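Local coordinates for protein VirX1 (Cyanophage Syn10, PDB 6QGM) that iodinates diverse substrates as a marine viral halogenase, probably using a reduced flavin like its relatives, the flavin-dependent tryptophan halogenases, at residues F206-L211 with A216-L221; S15-A20 with V186-G191; R335-N340 with A383-F388. All blocks are in the same frame, centred on the assembly; numbering follows the deposited sequence.

Interaction 1. Residues F206-L211 with A216-L221; sequences FKYIIL and AIFADL
The beta hairpin formed by strands 206-211 and 215-217 brings Ile209 opposite Ile217 as an antiparallel hydrogen-bonded pair at one margin of the mixed sheet of a Rossmann-type fold. Two backbone bonds close this pair: Ile217 N to Ile209 O at 2.8 Å and Ile209 N to Ile217 O at 3.1 Å. The Ile209 oxygen also receives a CA-H contact from Ala216. Isoleucine and leucine suit the buried, apolar layer on one face: Ile209 CG1 rests on Ile217 CB, while Ile217 CD1 extends along the hairpin to Leu211 CB, 3.9 Å away. Val10 of strand 6-10 and Ile35 of strand 31-36 continue this apolar layer. At the other end Lys207 and Tyr208 form a classic beta bulge opposite Gln197. Tyr208 CG stands between its backbone N and carbonyl carbon (chi1 56°), which lays the ring beside that of Phe218, the two side chains pointing the same way with planes 49° apart. The Ala216 methyl lies against the CD2 side of the tyrosine ring, small enough to fit there. Tyr208 CB sits over one face of the Phe218 ring, 4.0 Å from its centroid, as a CH-pi contact.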
loop_
_atom_site.group_PDB
_atom_site.type_symbol
_atom_site.label_atom_id
_atom_site.label_comp_id
_atom_site.label_asym_id
_atom_site.label_seq_id
_atom_site.Cartn_x
_atom_site.Cartn_y
_atom_site.Cartn_z
ATOM N N PHE B 206 -31.173 -14.634 -17.420
ATOM C CA PHE B 206 -31.742 -15.380 -18.567
ATOM C C PHE B 206 -32.560 -16.526 -17.985
ATOM O O PHE B 206 -32.030 -17.266 -17.172
ATOM C CB PHE B 206 -30.663 -15.955 -19.485
ATOM C CG PHE B 206 -29.783 -14.955 -20.188
ATOM C CD1 PHE B 206 -30.315 -13.803 -20.750
ATOM C CD2 PHE B 206 -28.425 -15.190 -20.321
ATOM C CE1 PHE B 206 -29.502 -12.898 -21.405
ATOM C CE2 PHE B 206 -27.608 -14.278 -20.965
ATOM C CZ PHE B 206 -28.150 -13.142 -21.522
ATOM N N LYS B 207 -33.831 -16.622 -18.345
ATOM C CA LYS B 207 -34.676 -17.807 -18.054
ATOM C C LYS B 207 -34.320 -18.884 -19.079
ATOM O O LYS B 207 -34.286 -20.073 -18.724
ATOM C CB LYS B 207 -36.151 -17.405 -18.075
ATOM C CG LYS B 207 -37.136 -18.519 -17.751
ATOM C CD LYS B 207 -38.494 -18.379 -18.447
ATOM C CE LYS B 207 -39.464 -17.409 -17.810
ATOM N NZ LYS B 207 -40.567 -18.140 -17.147
ATOM N N TYR B 208 -34.072 -18.457 -20.314
ATOM C CA TYR B 208 -33.519 -19.274 -21.422
ATOM C C TYR B 208 -33.006 -18.328 -22.512
ATOM O O TYR B 208 -33.308 -17.125 -22.451
ATOM C CB TYR B 208 -34.564 -20.249 -21.966
ATOM C CG TYR B 208 -35.852 -19.621 -22.421
ATOM C CD1 TYR B 208 -36.892 -19.421 -21.533
ATOM C CD2 TYR B 208 -36.058 -19.280 -23.742
ATOM C CE1 TYR B 208 -38.117 -18.919 -21.948
ATOM C CE2 TYR B 208 -37.276 -18.781 -24.176
ATOM C CZ TYR B 208 -38.296 -18.560 -23.271
ATOM O OH TYR B 208 -39.475 -18.034 -23.715
ATOM N N ILE B 209 -32.231 -18.847 -23.463
ATOM C CA ILE B 209 -31.877 -18.111 -24.716
ATOM C C ILE B 209 -32.589 -18.823 -25.871
ATOM O O ILE B 209 -32.930 -20.022 -25.697
ATOM C CB ILE B 209 -30.349 -18.016 -24.924
ATOM C CG1 ILE B 209 -29.691 -19.397 -24.949
ATOM C CG2 ILE B 209 -29.725 -17.101 -23.881
ATOM C CD1 ILE B 209 -28.253 -19.385 -25.387
ATOM N N ILE B 210 -32.814 -18.107 -26.976
ATOM C CA ILE B 210 -33.563 -18.628 -28.152
ATOM C C ILE B 210 -32.569 -18.969 -29.265
ATOM O O ILE B 210 -31.673 -18.130 -29.556
ATOM C CB ILE B 210 -34.639 -17.641 -28.644
ATOM C CG1 ILE B 210 -35.346 -16.926 -27.503
ATOM C CG2 ILE B 210 -35.630 -18.365 -29.545
ATOM C CD1 ILE B 210 -35.976 -17.854 -26.555
ATOM N N LEU B 211 -32.770 -20.151 -29.864
ATOM C CA LEU B 211 -32.002 -20.708 -31.003
ATOM C C LEU B 211 -32.868 -20.671 -32.266
ATOM O O LEU B 211 -33.961 -21.271 -32.243
ATOM C CB LEU B 211 -31.618 -22.146 -30.652
ATOM C CG LEU B 211 -30.194 -22.522 -31.031
ATOM C CD1 LEU B 211 -29.217 -21.940 -30.024
ATOM C CD2 LEU B 211 -30.036 -24.030 -31.133
ATOM N N ALA B 216 -35.703 -22.948 -27.211
ATOM C CA ALA B 216 -35.235 -22.388 -25.925
ATOM C C ALA B 216 -34.181 -23.315 -25.309
ATOM O O ALA B 216 -34.500 -24.490 -25.068
ATOM C CB ALA B 216 -36.402 -22.209 -24.987
ATOM N N ILE B 217 -32.974 -22.792 -25.075
ATOM C CA ILE B 217 -31.881 -23.490 -24.337
ATOM C C ILE B 217 -31.926 -23.031 -22.875
ATOM O O ILE B 217 -31.751 -21.825 -22.628
ATOM C CB ILE B 217 -30.500 -23.237 -24.982
ATOM C CG1 ILE B 217 -30.252 -24.085 -26.234
ATOM C CG2 ILE B 217 -29.389 -23.469 -23.960
ATOM C CD1 ILE B 217 -31.329 -23.985 -27.260
ATOM N N PHE B 218 -32.161 -23.968 -21.955
ATOM C CA PHE B 218 -32.159 -23.764 -20.483
ATOM C C PHE B 218 -30.788 -24.139 -19.913
ATOM O O PHE B 218 -30.276 -25.206 -20.225
ATOM C CB PHE B 218 -33.284 -24.587 -19.847
ATOM C CG PHE B 218 -34.680 -24.162 -20.248
ATOM C CD1 PHE B 218 -35.348 -23.165 -19.548
ATOM C CD2 PHE B 218 -35.324 -24.746 -21.338
ATOM C CE1 PHE B 218 -36.623 -22.772 -19.922
ATOM C CE2 PHE B 218 -36.599 -24.348 -21.708
ATOM C CZ PHE B 218 -37.247 -23.371 -20.996
ATOM N N ALA B 219 -30.203 -23.263 -19.107
ATOM C CA ALA B 219 -28.944 -23.504 -18.378
ATOM C C ALA B 219 -28.955 -22.653 -17.110
ATOM O O ALA B 219 -29.669 -21.630 -17.103
ATOM C CB ALA B 219 -27.759 -23.177 -19.255
ATOM N N ASP B 220 -28.223 -23.081 -16.075
ATOM C CA ASP B 220 -28.072 -22.333 -14.798
ATOM C C ASP B 220 -27.110 -21.167 -15.041
ATOM O O ASP B 220 -27.312 -20.094 -14.459
ATOM C CB ASP B 220 -27.576 -23.231 -13.663
ATOM C CG ASP B 220 -28.530 -24.347 -13.256
ATOM O OD1 ASP B 220 -29.766 -24.139 -13.302
ATOM O OD2 ASP B 220 -28.021 -25.423 -12.882
ATOM N N LEU B 221 -26.110 -21.378 -15.892
ATOM C CA LEU B 221 -25.074 -20.370 -16.246
ATOM C C LEU B 221 -24.861 -20.377 -17.760
ATOM O O LEU B 221 -24.683 -21.464 -18.334
ATOM C CB LEU B 221 -23.759 -20.701 -15.538
ATOM C CG LEU B 221 -22.656 -19.670 -15.759
ATOM C CD1 LEU B 221 -22.967 -18.388 -14.993
ATOM C CD2 LEU B 221 -21.291 -20.238 -15.381
#

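Interaction 2. Residues S15-A20 with V186-G191; sequences SGWMTA and VKHIQG
An edge-to-face aromatic contact between Trp17 and His188, with a small apolar patch next to it, packs helix 14-26 against the start of strand 187-198. The helix follows strand 6-10 and carries Gly16, the last glycine of a GxGxxG pattern consistent with the dinucleotide-binding turn of a Rossmann-type fold. From the helix the indole reaches out with its six-membered ring leading: its edge is turned toward the imidazole face, the planes at 66°, with CZ2 and CH2 its nearest atoms. His188 NE2 lies near the indole plane, 3.8 Å from Trp17 CZ2. The histidine holds its CG anti to the backbone N (chi1 -164°), a setting that stands its ring across the end of the indole. Val186 is directed at the helix. Val186 CG1 lies 4.1 Å from Ala20 CB, and the same branch is near Trp17 CZ3; CG2 approaches the carbonyl oxygen of Ala20. A small residue at position 20 lets the helix come close, so that both valine branches touch it. Glu36 of strand 31-36 bonds to both rings, accepting a hydrogen bond from Trp17 NE1 on OE1 and making a weak one with His188 NE2 through OE2. The nearby carboxylate would probably favour a protonated imidazole, which would be drawn to Glu36, and this may hold the ring where it meets the indole.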
loop_
_atom_site.group_PDB
_atom_site.type_symbol
_atom_site.label_atom_id
_atom_site.label_comp_id
_atom_site.label_asym_id
_atom_site.label_seq_id
_atom_site.Cartn_x
_atom_site.Cartn_y
_atom_site.Cartn_z
ATOM N N SER B 15 -11.977 -20.027 -27.610
ATOM C CA SER B 15 -12.629 -19.648 -26.331
ATOM C C SER B 15 -13.733 -20.642 -25.972
ATOM O O SER B 15 -13.769 -21.099 -24.816
ATOM C CB SER B 15 -13.137 -18.233 -26.376
ATOM O OG SER B 15 -12.092 -17.304 -26.090
ATOM N N GLY B 16 -14.604 -20.971 -26.921
ATOM C CA GLY B 16 -15.742 -21.865 -26.684
ATOM C C GLY B 16 -15.267 -23.233 -26.255
ATOM O O GLY B 16 -15.726 -23.731 -25.208
ATOM N N TRP B 17 -14.362 -23.828 -27.033
ATOM C CA TRP B 17 -13.906 -25.223 -26.835
ATOM C C TRP B 17 -12.888 -25.303 -25.698
ATOM O O TRP B 17 -12.857 -26.338 -25.017
ATOM C CB TRP B 17 -13.366 -25.767 -28.149
ATOM C CG TRP B 17 -14.470 -25.997 -29.126
ATOM C CD1 TRP B 17 -14.667 -25.380 -30.319
ATOM C CD2 TRP B 17 -15.574 -26.891 -28.942
ATOM N NE1 TRP B 17 -15.802 -25.860 -30.910
ATOM C CE2 TRP B 17 -16.386 -26.778 -30.084
ATOM C CE3 TRP B 17 -15.947 -27.783 -27.927
ATOM C CZ2 TRP B 17 -17.556 -27.513 -30.232
ATOM C CZ3 TRP B 17 -17.103 -28.515 -28.079
ATOM C CH2 TRP B 17 -17.896 -28.378 -29.215
ATOM N N MET B 18 -12.098 -24.254 -25.489
ATOM C CA MET B 18 -11.186 -24.146 -24.327
ATOM C C MET B 18 -12.026 -24.208 -23.047
ATOM O O MET B 18 -11.647 -24.964 -22.135
ATOM C CB MET B 18 -10.346 -22.865 -24.394
ATOM C CG MET B 18 -9.203 -22.977 -25.352
ATOM S SD MET B 18 -8.282 -21.431 -25.549
ATOM C CE MET B 18 -7.521 -21.271 -23.937
ATOM N N THR B 19 -13.150 -23.494 -23.018
ATOM C CA THR B 19 -14.109 -23.460 -21.878
ATOM C C THR B 19 -14.779 -24.840 -21.747
ATOM O O THR B 19 -14.763 -25.407 -20.633
ATOM C CB THR B 19 -15.121 -22.317 -22.049
ATOM O OG1 THR B 19 -14.399 -21.108 -22.273
ATOM C CG2 THR B 19 -16.019 -22.146 -20.849
ATOM N N ALA B 20 -15.322 -25.378 -22.838
ATOM C CA ALA B 20 -16.008 -26.694 -22.850
ATOM C C ALA B 20 -15.062 -27.790 -22.331
ATOM O O ALA B 20 -15.485 -28.552 -21.448
ATOM C CB ALA B 20 -16.524 -27.014 -24.234
ATOM N N VAL B 186 -19.787 -33.266 -23.535
ATOM C CA VAL B 186 -20.249 -31.901 -23.922
ATOM C C VAL B 186 -21.217 -32.079 -25.094
ATOM O O VAL B 186 -20.831 -32.731 -26.083
ATOM C CB VAL B 186 -19.097 -30.936 -24.277
ATOM C CG1 VAL B 186 -19.615 -29.585 -24.747
ATOM C CG2 VAL B 186 -18.157 -30.734 -23.106
ATOM N N LYS B 187 -22.432 -31.543 -24.952
ATOM C CA LYS B 187 -23.516 -31.605 -25.969
ATOM C C LYS B 187 -23.302 -30.491 -26.993
ATOM O O LYS B 187 -23.440 -29.327 -26.633
ATOM C CB LYS B 187 -24.869 -31.488 -25.277
ATOM C CG LYS B 187 -26.008 -32.185 -25.988
ATOM C CD LYS B 187 -27.265 -32.015 -25.171
ATOM C CE LYS B 187 -27.746 -30.572 -25.156
ATOM N NZ LYS B 187 -27.969 -30.017 -23.793
ATOM N N HIS B 188 -22.937 -30.857 -28.213
ATOM C CA HIS B 188 -22.734 -29.945 -29.365
ATOM C C HIS B 188 -24.093 -29.612 -29.967
ATOM O O HIS B 188 -24.746 -30.542 -30.419
ATOM C CB HIS B 188 -21.818 -30.608 -30.391
ATOM C CG HIS B 188 -21.237 -29.677 -31.387
ATOM N ND1 HIS B 188 -20.793 -30.115 -32.610
ATOM C CD2 HIS B 188 -21.055 -28.345 -31.366
ATOM C CE1 HIS B 188 -20.346 -29.086 -33.300
ATOM N NE2 HIS B 188 -20.490 -27.987 -32.553
ATOM N N ILE B 189 -24.496 -28.342 -29.932
ATOM C CA ILE B 189 -25.802 -27.850 -30.465
ATOM C C ILE B 189 -25.530 -26.878 -31.618
ATOM O O ILE B 189 -24.947 -25.803 -31.363
ATOM C CB ILE B 189 -26.646 -27.206 -29.350
ATOM C CG1 ILE B 189 -27.014 -28.234 -28.275
ATOM C CG2 ILE B 189 -27.871 -26.513 -29.936
ATOM C CD1 ILE B 189 -27.662 -27.628 -27.064
ATOM N N GLN B 190 -25.941 -27.264 -32.831
ATOM C CA GLN B 190 -25.761 -26.468 -34.067
ATOM C C GLN B 190 -26.926 -25.489 -34.158
ATOM O O GLN B 190 -28.071 -25.947 -34.180
ATOM C CB GLN B 190 -25.729 -27.379 -35.300
ATOM C CG GLN B 190 -24.680 -28.492 -35.270
ATOM C CD GLN B 190 -23.294 -28.050 -35.679
ATOM O OE1 GLN B 190 -22.590 -27.390 -34.916
ATOM N NE2 GLN B 190 -22.895 -28.407 -36.890
ATOM N N GLY B 191 -26.657 -24.186 -34.164
ATOM C CA GLY B 191 -27.719 -23.172 -34.156
ATOM C C GLY B 191 -27.199 -21.764 -33.955
ATOM O O GLY B 191 -26.077 -21.596 -33.468
#

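Interaction 3. Residues R335-N340 with A383-F388; sequences RAWVNN and AERDGF
The short strand 337-338 passes helix 382-408 with Trp337 CA 6.4 Å from Arg385 CA, a strand-to-helix packing at one margin of the mixed Rossmann-type sheet. Ala336, Trp337, Arg385 and Phe388 all direct their side chains into the interface; the last two lie three residues apart on the helix and so meet the indole together. Trp337 CG is anti to its own backbone N (chi1 -158°), and this swings the indole so that Arg385 covers one face and Phe388 meets its edge. The benzene edge is presented to the face of Phe388 in an edge-to-face pair, planes 87° apart, with Trp337 CE3 3.8 Å from Phe388 CG. At the rim of the phenyl ring, Ala336 CB comes within 3.9 Å of Phe388 CE1, where a methyl group fits. A large apolar ring suits the buried place of Trp337, where Leu369 and Leu372 of helix 360-373 also pack on it. Arginine suits its position because its aliphatic part can cover a ring face while its charged end goes on to other partners. The guanidinium lies too far from the indole for more than a weak cation-pi attraction; its NH2 bonds instead to Gln382 and to Gln423 of the second subunit, linking this contact to the chain interface. It is the methylene groups that cover the ring, Arg385 CD lying 3.5 Å from the centroid of the Trp337 five-membered ring.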
loop_
_atom_site.group_PDB
_atom_site.type_symbol
_atom_site.label_atom_id
_atom_site.label_comp_id
_atom_site.label_asym_id
_atom_site.label_seq_id
_atom_site.Cartn_x
_atom_site.Cartn_y
_atom_site.Cartn_z
ATOM N N ARG B 335 -17.876 -5.333 -16.225
ATOM C CA ARG B 335 -17.952 -6.596 -15.458
ATOM C C ARG B 335 -17.946 -7.770 -16.430
ATOM O O ARG B 335 -18.526 -7.638 -17.523
ATOM C CB ARG B 335 -19.234 -6.664 -14.636
ATOM C CG ARG B 335 -19.225 -5.790 -13.393
ATOM C CD ARG B 335 -20.512 -5.938 -12.607
ATOM N NE ARG B 335 -21.650 -5.573 -13.428
ATOM C CZ ARG B 335 -22.916 -5.767 -13.099
ATOM N NH1 ARG B 335 -23.234 -6.279 -11.924
ATOM N NH2 ARG B 335 -23.872 -5.410 -13.931
ATOM N N ALA B 336 -17.348 -8.888 -16.017
ATOM C CA ALA B 336 -17.259 -10.145 -16.791
ATOM C C ALA B 336 -18.449 -11.050 -16.449
ATOM O O ALA B 336 -19.028 -11.664 -17.381
ATOM C CB ALA B 336 -15.958 -10.817 -16.467
ATOM N N TRP B 337 -18.790 -11.132 -15.156
ATOM C CA TRP B 337 -19.912 -11.944 -14.628
ATOM C C TRP B 337 -21.069 -11.018 -14.265
ATOM O O TRP B 337 -20.938 -10.272 -13.283
ATOM C CB TRP B 337 -19.438 -12.757 -13.428
ATOM C CG TRP B 337 -20.283 -13.959 -13.132
ATOM C CD1 TRP B 337 -21.621 -14.118 -13.357
ATOM C CD2 TRP B 337 -19.825 -15.179 -12.529
ATOM N NE1 TRP B 337 -22.028 -15.353 -12.937
ATOM C CE2 TRP B 337 -20.948 -16.030 -12.429
ATOM C CE3 TRP B 337 -18.584 -15.632 -12.079
ATOM C CZ2 TRP B 337 -20.860 -17.313 -11.888
ATOM C CZ3 TRP B 337 -18.502 -16.900 -11.550
ATOM C CH2 TRP B 337 -19.625 -17.722 -11.437
ATOM N N VAL B 338 -22.137 -11.044 -15.061
ATOM C CA VAL B 338 -23.358 -10.212 -14.862
ATOM C C VAL B 338 -24.554 -11.160 -14.827
ATOM O O VAL B 338 -24.718 -11.931 -15.799
ATOM C CB VAL B 338 -23.505 -9.175 -15.991
ATOM C CG1 VAL B 338 -24.817 -8.420 -15.899
ATOM C CG2 VAL B 338 -22.335 -8.221 -16.019
ATOM N N ASN B 339 -25.363 -11.092 -13.772
ATOM C CA ASN B 339 -26.445 -12.069 -13.508
ATOM C C ASN B 339 -25.878 -13.461 -13.764
ATOM O O ASN B 339 -24.753 -13.704 -13.276
ATOM C CB ASN B 339 -27.686 -11.704 -14.321
ATOM C CG ASN B 339 -28.221 -10.370 -13.880
ATOM O OD1 ASN B 339 -28.242 -9.428 -14.650
ATOM N ND2 ASN B 339 -28.576 -10.272 -12.611
ATOM N N ASN B 340 -26.578 -14.291 -14.545
ATOM C CA ASN B 340 -26.236 -15.717 -14.770
ATOM C C ASN B 340 -25.518 -15.878 -16.118
ATOM O O ASN B 340 -25.703 -16.929 -16.751
ATOM C CB ASN B 340 -27.482 -16.599 -14.654
ATOM C CG ASN B 340 -28.503 -16.356 -15.736
ATOM O OD1 ASN B 340 -28.609 -15.252 -16.272
ATOM N ND2 ASN B 340 -29.248 -17.396 -16.077
ATOM N N ALA B 383 -20.535 -12.462 -3.502
ATOM C CA ALA B 383 -19.189 -12.067 -3.024
ATOM C C ALA B 383 -18.109 -12.686 -3.929
ATOM O O ALA B 383 -17.179 -11.966 -4.315
ATOM C CB ALA B 383 -19.018 -12.475 -1.588
ATOM N N GLU B 384 -18.240 -13.969 -4.282
ATOM C CA GLU B 384 -17.243 -14.699 -5.115
ATOM C C GLU B 384 -17.290 -14.161 -6.550
ATOM O O GLU B 384 -16.217 -13.941 -7.142
ATOM C CB GLU B 384 -17.481 -16.214 -5.046
ATOM C CG GLU B 384 -17.148 -16.843 -3.698
ATOM C CD GLU B 384 -17.750 -18.224 -3.439
ATOM O OE1 GLU B 384 -18.899 -18.261 -2.941
ATOM O OE2 GLU B 384 -17.089 -19.273 -3.729
ATOM N N ARG B 385 -18.483 -13.941 -7.093
ATOM C CA ARG B 385 -18.668 -13.405 -8.471
ATOM C C ARG B 385 -18.094 -11.981 -8.558
ATOM O O ARG B 385 -17.450 -11.663 -9.579
ATOM C CB ARG B 385 -20.152 -13.458 -8.852
ATOM C CG ARG B 385 -20.705 -14.875 -8.939
ATOM C CD ARG B 385 -22.073 -14.944 -9.577
ATOM N NE ARG B 385 -23.120 -14.414 -8.737
ATOM C CZ ARG B 385 -23.727 -15.065 -7.761
ATOM N NH1 ARG B 385 -23.397 -16.312 -7.468
ATOM N NH2 ARG B 385 -24.667 -14.448 -7.066
ATOM N N ASP B 386 -18.315 -11.160 -7.526
ATOM C CA ASP B 386 -17.717 -9.802 -7.378
ATOM C C ASP B 386 -16.190 -9.945 -7.327
ATOM O O ASP B 386 -15.510 -9.146 -7.997
ATOM C CB ASP B 386 -18.328 -9.063 -6.182
ATOM C CG ASP B 386 -19.780 -8.649 -6.419
ATOM O OD1 ASP B 386 -20.226 -8.748 -7.568
ATOM O OD2 ASP B 386 -20.465 -8.219 -5.459
ATOM N N GLY B 387 -15.683 -10.948 -6.602
ATOM C CA GLY B 387 -14.250 -11.291 -6.534
ATOM C C GLY B 387 -13.689 -11.666 -7.889
ATOM O O GLY B 387 -12.578 -11.219 -8.207
ATOM N N PHE B 388 -14.428 -12.469 -8.660
ATOM C CA PHE B 388 -14.097 -12.893 -10.056
ATOM C C PHE B 388 -13.944 -11.652 -10.947
ATOM O O PHE B 388 -12.972 -11.543 -11.706
ATOM C CB PHE B 388 -15.204 -13.812 -10.584
ATOM C CG PHE B 388 -15.010 -14.299 -11.988
ATOM C CD1 PHE B 388 -15.357 -13.524 -13.078
ATOM C CD2 PHE B 388 -14.516 -15.556 -12.221
ATOM C CE1 PHE B 388 -15.189 -13.998 -14.372
ATOM C CE2 PHE B 388 -14.355 -16.038 -13.512
ATOM C CZ PHE B 388 -14.663 -15.246 -14.588
#

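Overall arrangement
All three contacts reach the same mixed sheet. Interactions 1 and 3 lie at its two outermost strands, 215-217 and 337-338, while interaction 2 packs a helix on strand 187-198, the neighbour of 206-211. Interactions 1 and 2, with centres 15 Å apart, meet where Leu211 CD2 lies 3.5 Å from Ile189 CG2. Interactions 1 and 3, 19 Å apart between centres, are joined by a probable hydrogen bond from Phe206 N to Asn340 OD1 (2.9 Å) and by Leu221 packing on Trp337. Interactions 2 and 3 do not touch; their nearest atoms are about 9 Å apart. Interaction 2 holds part of the likely dinucleotide-binding pattern, through Gly16, and interaction 3 reaches the second subunit.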